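PDB 2CY4: epidermal growth factor receptor pathway substrate 8-like protein 1 from Mus musculus, which probably serves as an adaptor in epidermal growth factor receptor signalling, its phosphotyrosine-binding domain being likely to recognise short peptide motifs in partner proteins. Local coordinates for residues H12-V17 and Q113-G118. Residues are numbered along the deposited sequence; the frame is centred on the assembly and turned at random.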
ATOM      1  N   HIS A  12      -8.863 -17.207  -8.033  1.00 32.45           N
ATOM      2  CA  HIS A  12      -7.866 -17.580  -7.038  1.00 35.75           C
ATOM      3  C   HIS A  12      -6.493 -17.371  -7.697  1.00 36.19           C
ATOM      4  O   HIS A  12      -6.193 -17.929  -8.761  1.00 35.52           O
ATOM      5  CB  HIS A  12      -7.994 -19.041  -6.636  1.00 37.83           C
ATOM      6  CG  HIS A  12      -9.006 -19.259  -5.580  1.00 46.04           C
ATOM      7  ND1 HIS A  12      -8.670 -19.291  -4.254  1.00 51.26           N
ATOM      8  CD2 HIS A  12     -10.353 -19.400  -5.651  1.00 51.70           C
ATOM      9  CE1 HIS A  12      -9.777 -19.440  -3.531  1.00 53.15           C
ATOM     10  NE2 HIS A  12     -10.804 -19.505  -4.355  1.00 59.22           N
ATOM     11  N   VAL A  13      -5.652 -16.558  -7.077  1.00 28.78           N
ATOM     12  CA  VAL A  13      -4.324 -16.347  -7.624  1.00 28.42           C
ATOM     13  C   VAL A  13      -3.342 -16.490  -6.495  1.00 30.82           C
ATOM     14  O   VAL A  13      -3.741 -16.556  -5.332  1.00 37.05           O
ATOM     15  CB  VAL A  13      -4.155 -14.909  -8.171  1.00 36.97           C
ATOM     16  CG1 VAL A  13      -5.214 -14.614  -9.240  1.00 28.81           C
ATOM     17  CG2 VAL A  13      -4.356 -13.920  -7.052  1.00 35.09           C
ATOM     18  N   ASN A  14      -2.048 -16.530  -6.842  1.00 34.31           N
ATOM     19  CA  ASN A  14      -1.014 -16.523  -5.821  1.00 34.29           C
ATOM     20  C   ASN A  14      -0.328 -15.173  -5.949  1.00 30.20           C
ATOM     21  O   ASN A  14       0.300 -14.928  -6.969  1.00 30.59           O
ATOM     22  CB  ASN A  14       0.100 -17.519  -6.083  1.00 35.43           C
ATOM     23  CG  ASN A  14      -0.233 -18.938  -5.562  1.00 43.22           C
ATOM     24  OD1 ASN A  14      -1.099 -19.121  -4.736  1.00 37.75           O
ATOM     25  ND2 ASN A  14       0.493 -19.902  -6.033  1.00 38.64           N
ATOM     26  N   HIS A  15      -0.401 -14.337  -4.909  1.00 31.81           N
ATOM     27  CA  HIS A  15       0.320 -13.061  -4.928  1.00 29.74           C
ATOM     28  C   HIS A  15       1.802 -13.388  -4.709  1.00 32.78           C
ATOM     29  O   HIS A  15       2.127 -14.094  -3.776  1.00 34.60           O
ATOM     30  CB  HIS A  15      -0.210 -12.160  -3.784  1.00 28.93           C
ATOM     31  CG  HIS A  15       0.614 -10.912  -3.575  1.00 36.58           C
ATOM     32  ND1 HIS A  15       1.765 -10.894  -2.809  1.00 38.89           N
ATOM     33  CD2 HIS A  15       0.467  -9.661  -4.092  1.00 30.97           C
ATOM     34  CE1 HIS A  15       2.308  -9.669  -2.858  1.00 35.54           C
ATOM     35  NE2 HIS A  15       1.548  -8.908  -3.620  1.00 32.30           N
ATOM     36  N   LEU A  16       2.721 -12.915  -5.574  1.00 32.58           N
ATOM     37  CA  LEU A  16       4.163 -13.143  -5.377  1.00 31.46           C
ATOM     38  C   LEU A  16       4.864 -11.930  -4.711  1.00 35.55           C
ATOM     39  O   LEU A  16       5.633 -12.092  -3.759  1.00 33.67           O
ATOM     40  CB  LEU A  16       4.872 -13.410  -6.724  1.00 32.28           C
ATOM     41  CG  LEU A  16       4.336 -14.678  -7.402  1.00 40.66           C
ATOM     42  CD1 LEU A  16       5.127 -14.848  -8.728  1.00 39.32           C
ATOM     43  CD2 LEU A  16       4.623 -15.919  -6.480  1.00 36.63           C
ATOM     44  N   VAL A  17       4.617 -10.706  -5.209  1.00 33.59           N
ATOM     45  CA  VAL A  17       5.325  -9.556  -4.635  1.00 29.56           C
ATOM     46  C   VAL A  17       4.593  -8.311  -5.022  1.00 34.38           C
ATOM     47  O   VAL A  17       3.900  -8.279  -6.045  1.00 29.60           O
ATOM     48  CB  VAL A  17       6.837  -9.329  -5.195  1.00 37.11           C
ATOM     49  CG1 VAL A  17       7.713 -10.464  -4.844  1.00 48.21           C
ATOM     50  CG2 VAL A  17       6.846  -9.073  -6.682  1.00 30.61           C
ATOM     51  N   GLN A 113       0.575 -15.221  -9.691  1.00 32.78           N
ATOM     52  CA  GLN A 113       0.582 -16.387 -10.591  1.00 30.31           C
ATOM     53  C   GLN A 113      -0.938 -16.516 -10.881  1.00 31.66           C
ATOM     54  O   GLN A 113      -1.744 -16.368  -9.964  1.00 29.51           O
ATOM     55  CB  GLN A 113       1.051 -17.629  -9.837  1.00 33.60           C
ATOM     56  CG  GLN A 113       2.536 -17.545  -9.448  1.00 32.65           C
ATOM     57  CD  GLN A 113       2.987 -18.807  -8.735  1.00 39.73           C
ATOM     58  OE1 GLN A 113       3.882 -19.520  -9.197  1.00 48.57           O
ATOM     59  NE2 GLN A 113       2.361 -19.099  -7.627  1.00 32.45           N
ATOM     60  N   GLY A 114      -1.310 -16.747 -12.144  1.00 32.62           N
ATOM     61  CA  GLY A 114      -2.719 -16.867 -12.579  1.00 33.15           C
ATOM     62  C   GLY A 114      -3.314 -18.268 -12.319  1.00 33.54           C
ATOM     63  O   GLY A 114      -4.513 -18.480 -12.470  1.00 33.35           O
ATOM     64  N   LEU A 115      -2.472 -19.222 -11.995  1.00 28.43           N
ATOM     65  CA  LEU A 115      -2.945 -20.591 -11.696  1.00 34.81           C
ATOM     66  C   LEU A 115      -3.730 -21.246 -12.869  1.00 27.74           C
ATOM     67  O   LEU A 115      -3.461 -20.955 -14.039  1.00 28.86           O
ATOM     68  CB  LEU A 115      -3.765 -20.513 -10.397  1.00 32.99           C
ATOM     69  CG  LEU A 115      -2.995 -20.523  -9.041  1.00 38.11           C
ATOM     70  CD1 LEU A 115      -1.508 -20.253  -9.131  1.00 31.40           C
ATOM     71  CD2 LEU A 115      -3.641 -19.748  -7.997  1.00 37.53           C
ATOM     72  N   LEU A 116      -4.728 -22.046 -12.577  1.00 28.71           N
ATOM     73  CA  LEU A 116      -5.438 -22.799 -13.623  1.00 29.99           C
ATOM     74  C   LEU A 116      -6.106 -21.949 -14.708  1.00 30.98           C
ATOM     75  O   LEU A 116      -5.842 -22.121 -15.895  1.00 29.57           O
ATOM     76  CB  LEU A 116      -6.417 -23.747 -12.956  1.00 29.70           C
ATOM     77  CG  LEU A 116      -7.228 -24.640 -13.910  1.00 35.78           C
ATOM     78  CD1 LEU A 116      -6.292 -25.502 -14.749  1.00 30.29           C
ATOM     79  CD2 LEU A 116      -8.175 -25.476 -13.088  1.00 34.77           C
ATOM     80  N   LEU A 117      -6.912 -20.973 -14.322  1.00 29.72           N
ATOM     81  CA  LEU A 117      -7.541 -20.121 -15.336  1.00 30.19           C
ATOM     82  C   LEU A 117      -6.510 -19.278 -16.081  1.00 33.25           C
ATOM     83  O   LEU A 117      -6.711 -18.896 -17.246  1.00 31.76           O
ATOM     84  CB  LEU A 117      -8.616 -19.226 -14.673  1.00 31.51           C
ATOM     85  CG  LEU A 117      -9.836 -20.011 -14.167  1.00 34.86           C
ATOM     86  CD1 LEU A 117     -10.806 -19.093 -13.402  1.00 30.49           C
ATOM     87  CD2 LEU A 117     -10.587 -20.578 -15.440  1.00 33.33           C
ATOM     88  N   GLY A 118      -5.420 -18.921 -15.391  1.00 33.24           N
ATOM     89  CA  GLY A 118      -4.355 -18.211 -16.066  1.00 30.91           C
ATOM     90  C   GLY A 118      -4.404 -16.669 -16.074  1.00 33.91           C
ATOM     91  O   GLY A 118      -5.487 -15.992 -16.037  1.00 29.86           O
TER
HETATM   92  O   HOH W   1      -7.036 -18.365 -11.300  1.00 38.64           O
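Gln113 and Asn14 form the last hydrogen-bonded pair before two antiparallel strands part, and they illustrate how a sheet gives way to a loop. Gln113 N donates to Asn14 O at 2.8 Å, and Asn14 N returns a bond of 3.1 Å to Gln113 O. Beyond its CG, which lies beside the backbone N (chi1 -68°), the Gln113 chain runs extended between two neighbours: CG rests 3.8 Å from Leu16 CD1, while the terminal amide lies nearly coplanar with that of Asn14, their planes 27° apart. An alanine at Gln113 would keep the backbone pair but is likely to strip Leu16 of its methylene neighbour and leave the Asn14 amide freer to turn. At Gly114 direct pairing ends and a water takes over, donating to Gly114 O (2.8 Å) and to His12 O. Leu115, at a positive phi of 58°, then leans back over the strand, its CD2 3.5 Å from Val13 CA and its CD1 against the Asn14 amide. Gly114 O also accepts from Gly118 N, closing the turn at the N-cap of helix 119-133. The contact thus joins strand 9-20 to the exit of strand 108-113, where the PH-like sheet of this phosphotyrosine-binding domain hands over to its C-terminal helix; along its other edge, strand 9-20 pairs with strand 49-55.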